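Long-range contact in transcobalamin-1 (Homo sapiens, PDB 4KKI), which binds vitamin B12 with femtomolar affinity and protects it from the acidic environment of the stomach: residues V185-T196 against S243-S254. Numbering follows the deposited sequence.
Sequences VDTGAMAVLALT and STGEAMQALFVS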
ATOM      1  N   VAL A 185      -3.806   0.129  -9.368  1.00 38.62           N
ATOM      2  CA  VAL A 185      -4.694  -0.866  -8.800  1.00 37.16           C
ATOM      3  C   VAL A 185      -4.799  -0.710  -7.291  1.00 39.53           C
ATOM      4  O   VAL A 185      -5.878  -0.777  -6.732  1.00 43.23           O
ATOM      5  CB  VAL A 185      -4.207  -2.282  -9.143  1.00 41.73           C
ATOM      6  CG1 VAL A 185      -5.047  -3.337  -8.447  1.00 34.10           C
ATOM      7  CG2 VAL A 185      -4.222  -2.485 -10.643  1.00 41.99           C
ATOM      8  N   ASP A 186      -3.665  -0.488  -6.646  1.00 36.17           N
ATOM      9  CA  ASP A 186      -3.614  -0.317  -5.196  1.00 37.75           C
ATOM     10  C   ASP A 186      -4.514   0.834  -4.765  1.00 31.67           C
ATOM     11  O   ASP A 186      -5.316   0.704  -3.839  1.00 37.36           O
ATOM     12  CB  ASP A 186      -2.180  -0.030  -4.743  1.00 41.32           C
ATOM     13  CG  ASP A 186      -1.161  -0.953  -5.385  1.00 48.12           C
ATOM     14  OD1 ASP A 186      -0.897  -0.792  -6.596  1.00 43.65           O
ATOM     15  OD2 ASP A 186      -0.615  -1.828  -4.680  1.00 45.77           O
ATOM     16  N   THR A 187      -4.370   1.959  -5.452  1.00 38.29           N
ATOM     17  CA  THR A 187      -5.161   3.147  -5.180  1.00 34.40           C
ATOM     18  C   THR A 187      -6.644   2.889  -5.431  1.00 39.39           C
ATOM     19  O   THR A 187      -7.488   3.207  -4.592  1.00 36.11           O
ATOM     20  CB  THR A 187      -4.685   4.319  -6.051  1.00 35.95           C
ATOM     21  OG1 THR A 187      -3.288   4.541  -5.823  1.00 42.14           O
ATOM     22  CG2 THR A 187      -5.457   5.579  -5.720  1.00 31.90           C
ATOM     23  N   GLY A 188      -6.951   2.309  -6.587  1.00 36.44           N
ATOM     24  CA  GLY A 188      -8.319   1.964  -6.930  1.00 29.99           C
ATOM     25  C   GLY A 188      -8.945   1.005  -5.931  1.00 40.83           C
ATOM     26  O   GLY A 188     -10.112   1.148  -5.570  1.00 37.53           O
ATOM     27  N   ALA A 189      -8.160   0.033  -5.476  1.00 32.46           N
ATOM     28  CA  ALA A 189      -8.648  -0.961  -4.528  1.00 34.48           C
ATOM     29  C   ALA A 189      -8.967  -0.328  -3.181  1.00 36.30           C
ATOM     30  O   ALA A 189     -10.024  -0.585  -2.601  1.00 34.15           O
ATOM     31  CB  ALA A 189      -7.635  -2.089  -4.362  1.00 32.34           C
ATOM     32  N   MET A 190      -8.055   0.502  -2.684  1.00 29.04           N
ATOM     33  CA  MET A 190      -8.269   1.155  -1.399  1.00 36.52           C
ATOM     34  C   MET A 190      -9.439   2.133  -1.479  1.00 35.52           C
ATOM     35  O   MET A 190     -10.195   2.289  -0.518  1.00 39.27           O
ATOM     36  CB  MET A 190      -6.999   1.862  -0.914  1.00 32.32           C
ATOM     37  CG  MET A 190      -7.041   2.245   0.569  1.00 34.17           C
ATOM     38  SD  MET A 190      -7.253   0.816   1.660  1.00 38.78           S
ATOM     39  CE  MET A 190      -5.734  -0.082   1.344  1.00 30.97           C
ATOM     40  N   ALA A 191      -9.592   2.778  -2.633  1.00 34.78           N
ATOM     41  CA  ALA A 191     -10.720   3.677  -2.861  1.00 39.27           C
ATOM     42  C   ALA A 191     -12.036   2.908  -2.806  1.00 41.04           C
ATOM     43  O   ALA A 191     -13.001   3.356  -2.190  1.00 39.21           O
ATOM     44  CB  ALA A 191     -10.574   4.394  -4.196  1.00 39.22           C
ATOM     45  N   VAL A 192     -12.063   1.744  -3.447  1.00 36.85           N
ATOM     46  CA  VAL A 192     -13.236   0.878  -3.413  1.00 37.61           C
ATOM     47  C   VAL A 192     -13.603   0.485  -1.984  1.00 34.05           C
ATOM     48  O   VAL A 192     -14.778   0.499  -1.614  1.00 37.93           O
ATOM     49  CB  VAL A 192     -13.027  -0.390  -4.265  1.00 38.58           C
ATOM     50  CG1 VAL A 192     -14.072  -1.444  -3.932  1.00 36.18           C
ATOM     51  CG2 VAL A 192     -13.068  -0.039  -5.745  1.00 29.06           C
ATOM     52  N   LEU A 193     -12.600   0.150  -1.180  1.00 29.54           N
ATOM     53  CA  LEU A 193     -12.842  -0.228   0.210  1.00 34.12           C
ATOM     54  C   LEU A 193     -13.407   0.952   0.991  1.00 42.83           C
ATOM     55  O   LEU A 193     -14.308   0.792   1.816  1.00 39.35           O
ATOM     56  CB  LEU A 193     -11.555  -0.729   0.871  1.00 31.69           C
ATOM     57  CG  LEU A 193     -11.005  -2.065   0.368  1.00 39.57           C
ATOM     58  CD1 LEU A 193      -9.628  -2.324   0.950  1.00 41.12           C
ATOM     59  CD2 LEU A 193     -11.955  -3.200   0.720  1.00 33.83           C
ATOM     60  N   ALA A 194     -12.874   2.138   0.714  1.00 39.78           N
ATOM     61  CA  ALA A 194     -13.320   3.358   1.377  1.00 39.13           C
ATOM     62  C   ALA A 194     -14.736   3.730   0.957  1.00 38.83           C
ATOM     63  O   ALA A 194     -15.593   3.993   1.800  1.00 39.72           O
ATOM     64  CB  ALA A 194     -12.359   4.501   1.082  1.00 33.18           C
ATOM     65  N   LEU A 195     -14.977   3.751  -0.351  1.00 42.70           N
ATOM     66  CA  LEU A 195     -16.289   4.099  -0.887  1.00 41.18           C
ATOM     67  C   LEU A 195     -17.359   3.118  -0.420  1.00 45.43           C
ATOM     68  O   LEU A 195     -18.506   3.498  -0.186  1.00 40.09           O
ATOM     69  CB  LEU A 195     -16.249   4.153  -2.418  1.00 35.70           C
ATOM     70  CG  LEU A 195     -15.379   5.251  -3.039  1.00 35.22           C
ATOM     71  CD1 LEU A 195     -15.289   5.095  -4.553  1.00 34.39           C
ATOM     72  CD2 LEU A 195     -15.906   6.630  -2.672  1.00 34.87           C
ATOM     73  N   THR A 196     -16.971   1.855  -0.279  1.00 35.23           N
ATOM     74  CA  THR A 196     -17.900   0.816   0.149  1.00 37.23           C
ATOM     75  C   THR A 196     -18.295   1.019   1.606  1.00 47.41           C
ATOM     76  O   THR A 196     -19.433   0.752   1.997  1.00 41.00           O
ATOM     77  CB  THR A 196     -17.293  -0.584  -0.038  1.00 42.31           C
ATOM     78  OG1 THR A 196     -16.878  -0.744  -1.402  1.00 38.05           O
ATOM     79  CG2 THR A 196     -18.307  -1.659   0.305  1.00 32.76           C
ATOM     80  N   SER A 243      -0.058  -5.731  -5.686  1.00 36.65           N
ATOM     81  CA  SER A 243      -1.329  -5.013  -5.667  1.00 37.36           C
ATOM     82  C   SER A 243      -2.497  -5.991  -5.612  1.00 35.20           C
ATOM     83  O   SER A 243      -3.645  -5.593  -5.434  1.00 36.78           O
ATOM     84  CB  SER A 243      -1.467  -4.113  -6.895  1.00 33.33           C
ATOM     85  OG  SER A 243      -1.520  -4.877  -8.090  1.00 42.05           O
ATOM     86  N   THR A 244      -2.194  -7.275  -5.762  1.00 35.11           N
ATOM     87  CA  THR A 244      -3.229  -8.299  -5.858  1.00 33.58           C
ATOM     88  C   THR A 244      -4.001  -8.502  -4.555  1.00 38.14           C
ATOM     89  O   THR A 244      -5.224  -8.657  -4.565  1.00 40.94           O
ATOM     90  CB  THR A 244      -2.635  -9.638  -6.313  1.00 37.25           C
ATOM     91  OG1 THR A 244      -2.082  -9.490  -7.628  1.00 39.79           O
ATOM     92  CG2 THR A 244      -3.702 -10.711  -6.345  1.00 37.81           C
ATOM     93  N   GLY A 245      -3.283  -8.491  -3.437  1.00 31.88           N
ATOM     94  CA  GLY A 245      -3.877  -8.744  -2.134  1.00 32.39           C
ATOM     95  C   GLY A 245      -4.999  -7.786  -1.790  1.00 37.33           C
ATOM     96  O   GLY A 245      -6.087  -8.204  -1.394  1.00 39.88           O
ATOM     97  N   GLU A 246      -4.742  -6.494  -1.948  1.00 31.62           N
ATOM     98  CA  GLU A 246      -5.750  -5.491  -1.645  1.00 39.51           C
ATOM     99  C   GLU A 246      -6.773  -5.364  -2.771  1.00 40.96           C
ATOM    100  O   GLU A 246      -7.901  -4.931  -2.545  1.00 35.73           O
ATOM    101  CB  GLU A 246      -5.095  -4.151  -1.298  1.00 29.95           C
ATOM    102  CG  GLU A 246      -4.206  -4.241  -0.057  1.00 31.16           C
ATOM    103  CD  GLU A 246      -3.712  -2.893   0.438  1.00 39.98           C
ATOM    104  OE1 GLU A 246      -3.491  -1.987  -0.392  1.00 38.90           O
ATOM    105  OE2 GLU A 246      -3.548  -2.742   1.669  1.00 41.60           O
ATOM    106  N   ALA A 247      -6.390  -5.767  -3.979  1.00 38.92           N
ATOM    107  CA  ALA A 247      -7.350  -5.833  -5.075  1.00 43.63           C
ATOM    108  C   ALA A 247      -8.403  -6.896  -4.770  1.00 40.04           C
ATOM    109  O   ALA A 247      -9.591  -6.690  -5.020  1.00 33.14           O
ATOM    110  CB  ALA A 247      -6.653  -6.121  -6.396  1.00 35.66           C
ATOM    111  N   MET A 248      -7.961  -8.026  -4.220  1.00 35.37           N
ATOM    112  CA  MET A 248      -8.871  -9.087  -3.796  1.00 36.17           C
ATOM    113  C   MET A 248      -9.865  -8.582  -2.749  1.00 38.57           C
ATOM    114  O   MET A 248     -11.055  -8.885  -2.826  1.00 40.62           O
ATOM    115  CB  MET A 248      -8.099 -10.297  -3.252  1.00 41.23           C
ATOM    116  CG  MET A 248      -7.246 -11.033  -4.284  1.00 29.08           C
ATOM    117  SD  MET A 248      -6.250 -12.364  -3.570  1.00 38.13           S
ATOM    118  CE  MET A 248      -7.526 -13.494  -3.022  1.00 29.63           C
ATOM    119  N   GLN A 249      -9.374  -7.810  -1.779  1.00 35.08           N
ATOM    120  CA  GLN A 249     -10.239  -7.209  -0.766  1.00 37.12           C
ATOM    121  C   GLN A 249     -11.331  -6.373  -1.418  1.00 37.43           C
ATOM    122  O   GLN A 249     -12.510  -6.500  -1.081  1.00 39.66           O
ATOM    123  CB  GLN A 249      -9.443  -6.315   0.187  1.00 32.78           C
ATOM    124  CG  GLN A 249      -8.515  -7.044   1.134  1.00 38.39           C
ATOM    125  CD  GLN A 249      -7.975  -6.128   2.215  1.00 40.99           C
ATOM    126  OE1 GLN A 249      -8.699  -5.285   2.747  1.00 31.73           O
ATOM    127  NE2 GLN A 249      -6.695  -6.278   2.537  1.00 32.54           N
ATOM    128  N   ALA A 250     -10.925  -5.515  -2.348  1.00 34.19           N
ATOM    129  CA  ALA A 250     -11.859  -4.648  -3.058  1.00 38.02           C
ATOM    130  C   ALA A 250     -12.917  -5.457  -3.806  1.00 43.41           C
ATOM    131  O   ALA A 250     -14.096  -5.109  -3.792  1.00 38.93           O
ATOM    132  CB  ALA A 250     -11.109  -3.735  -4.014  1.00 37.43           C
ATOM    133  N   LEU A 251     -12.492  -6.541  -4.449  1.00 37.45           N
ATOM    134  CA  LEU A 251     -13.416  -7.399  -5.184  1.00 34.89           C
ATOM    135  C   LEU A 251     -14.283  -8.238  -4.244  1.00 45.89           C
ATOM    136  O   LEU A 251     -15.416  -8.585  -4.583  1.00 41.58           O
ATOM    137  CB  LEU A 251     -12.661  -8.301  -6.167  1.00 33.83           C
ATOM    138  CG  LEU A 251     -11.917  -7.597  -7.308  1.00 44.80           C
ATOM    139  CD1 LEU A 251     -11.226  -8.611  -8.202  1.00 48.45           C
ATOM    140  CD2 LEU A 251     -12.863  -6.720  -8.122  1.00 43.06           C
ATOM    141  N   PHE A 252     -13.743  -8.563  -3.070  1.00 39.53           N
ATOM    142  CA  PHE A 252     -14.494  -9.287  -2.044  1.00 41.18           C
ATOM    143  C   PHE A 252     -15.774  -8.551  -1.662  1.00 41.30           C
ATOM    144  O   PHE A 252     -16.825  -9.164  -1.494  1.00 39.74           O
ATOM    145  CB  PHE A 252     -13.649  -9.483  -0.777  1.00 38.40           C
ATOM    146  CG  PHE A 252     -12.665 -10.616  -0.860  1.00 32.81           C
ATOM    147  CD1 PHE A 252     -12.574 -11.399  -2.000  1.00 29.71           C
ATOM    148  CD2 PHE A 252     -11.838 -10.904   0.213  1.00 31.85           C
ATOM    149  CE1 PHE A 252     -11.670 -12.442  -2.068  1.00 36.03           C
ATOM    150  CE2 PHE A 252     -10.935 -11.948   0.153  1.00 38.40           C
ATOM    151  CZ  PHE A 252     -10.850 -12.719  -0.991  1.00 35.14           C
ATOM    152  N   VAL A 253     -15.675  -7.231  -1.525  1.00 38.69           N
ATOM    153  CA  VAL A 253     -16.786  -6.435  -1.020  1.00 39.98           C
ATOM    154  C   VAL A 253     -17.616  -5.790  -2.128  1.00 45.87           C
ATOM    155  O   VAL A 253     -18.567  -5.059  -1.850  1.00 35.51           O
ATOM    156  CB  VAL A 253     -16.292  -5.329  -0.061  1.00 38.80           C
ATOM    157  CG1 VAL A 253     -15.429  -5.933   1.039  1.00 36.87           C
ATOM    158  CG2 VAL A 253     -15.520  -4.263  -0.826  1.00 31.83           C
ATOM    159  N   SER A 254     -17.260  -6.062  -3.380  1.00 38.04           N
ATOM    160  CA  SER A 254     -17.937  -5.424  -4.506  1.00 45.54           C
ATOM    161  C   SER A 254     -18.449  -6.421  -5.550  1.00 47.02           C
ATOM    162  O   SER A 254     -18.316  -6.198  -6.754  1.00 46.21           O
ATOM    163  CB  SER A 254     -17.027  -4.373  -5.153  1.00 44.20           C
ATOM    164  OG  SER A 254     -15.808  -4.943  -5.597  1.00 57.20           O
TER
HETATM  165  O   HOH W   1      -2.227  -3.146  -2.790  1.00 40.32           O
HETATM  166  O   HOH W   2     -18.399  -2.103  -3.291  1.00 46.52           O
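Helix 185-196 runs roughly parallel to helix 244-252, the axes closing to 8.2 Å at an angle of 32°, with A189 and A247 bringing their CA atoms to 5.1 Å. Alanines permit this close approach: A189 CB rests on the carbonyl oxygen of E246 at 3.4 Å, and A250 CB lies against A189 CB and V192 CG1. With chi1 at 175° V185 turns CG1 away from its own N and onto A247 CB, 3.8 Å off. On one flank L193 spreads its two methyls over Q249, whose OE1 accepts from the backbone N of F299, while CD2 also touches V253 CG2. M190, bent at chi2 and chi3, curls its CE back onto both carboxylate oxygens of E246. At the N-terminal ends D186 sets its carboxylate against S243 CB, and a water lies within hydrogen-bonding distance of D186 OD2 (2.8 Å) and E246 OE1 (2.9 Å), though it has more acceptors in reach than protons to give. D186 OD2 also hydrogen-bonds cyanocobalamin and E246 OE1 the hydroxyl of Y145, placing this end at the corrinoid pocket. Within the alpha6-alpha6 barrel, helix 144-156 packs on M190, helix 213-229 on V192 and S254, and helix 265-277 on M248 and F252.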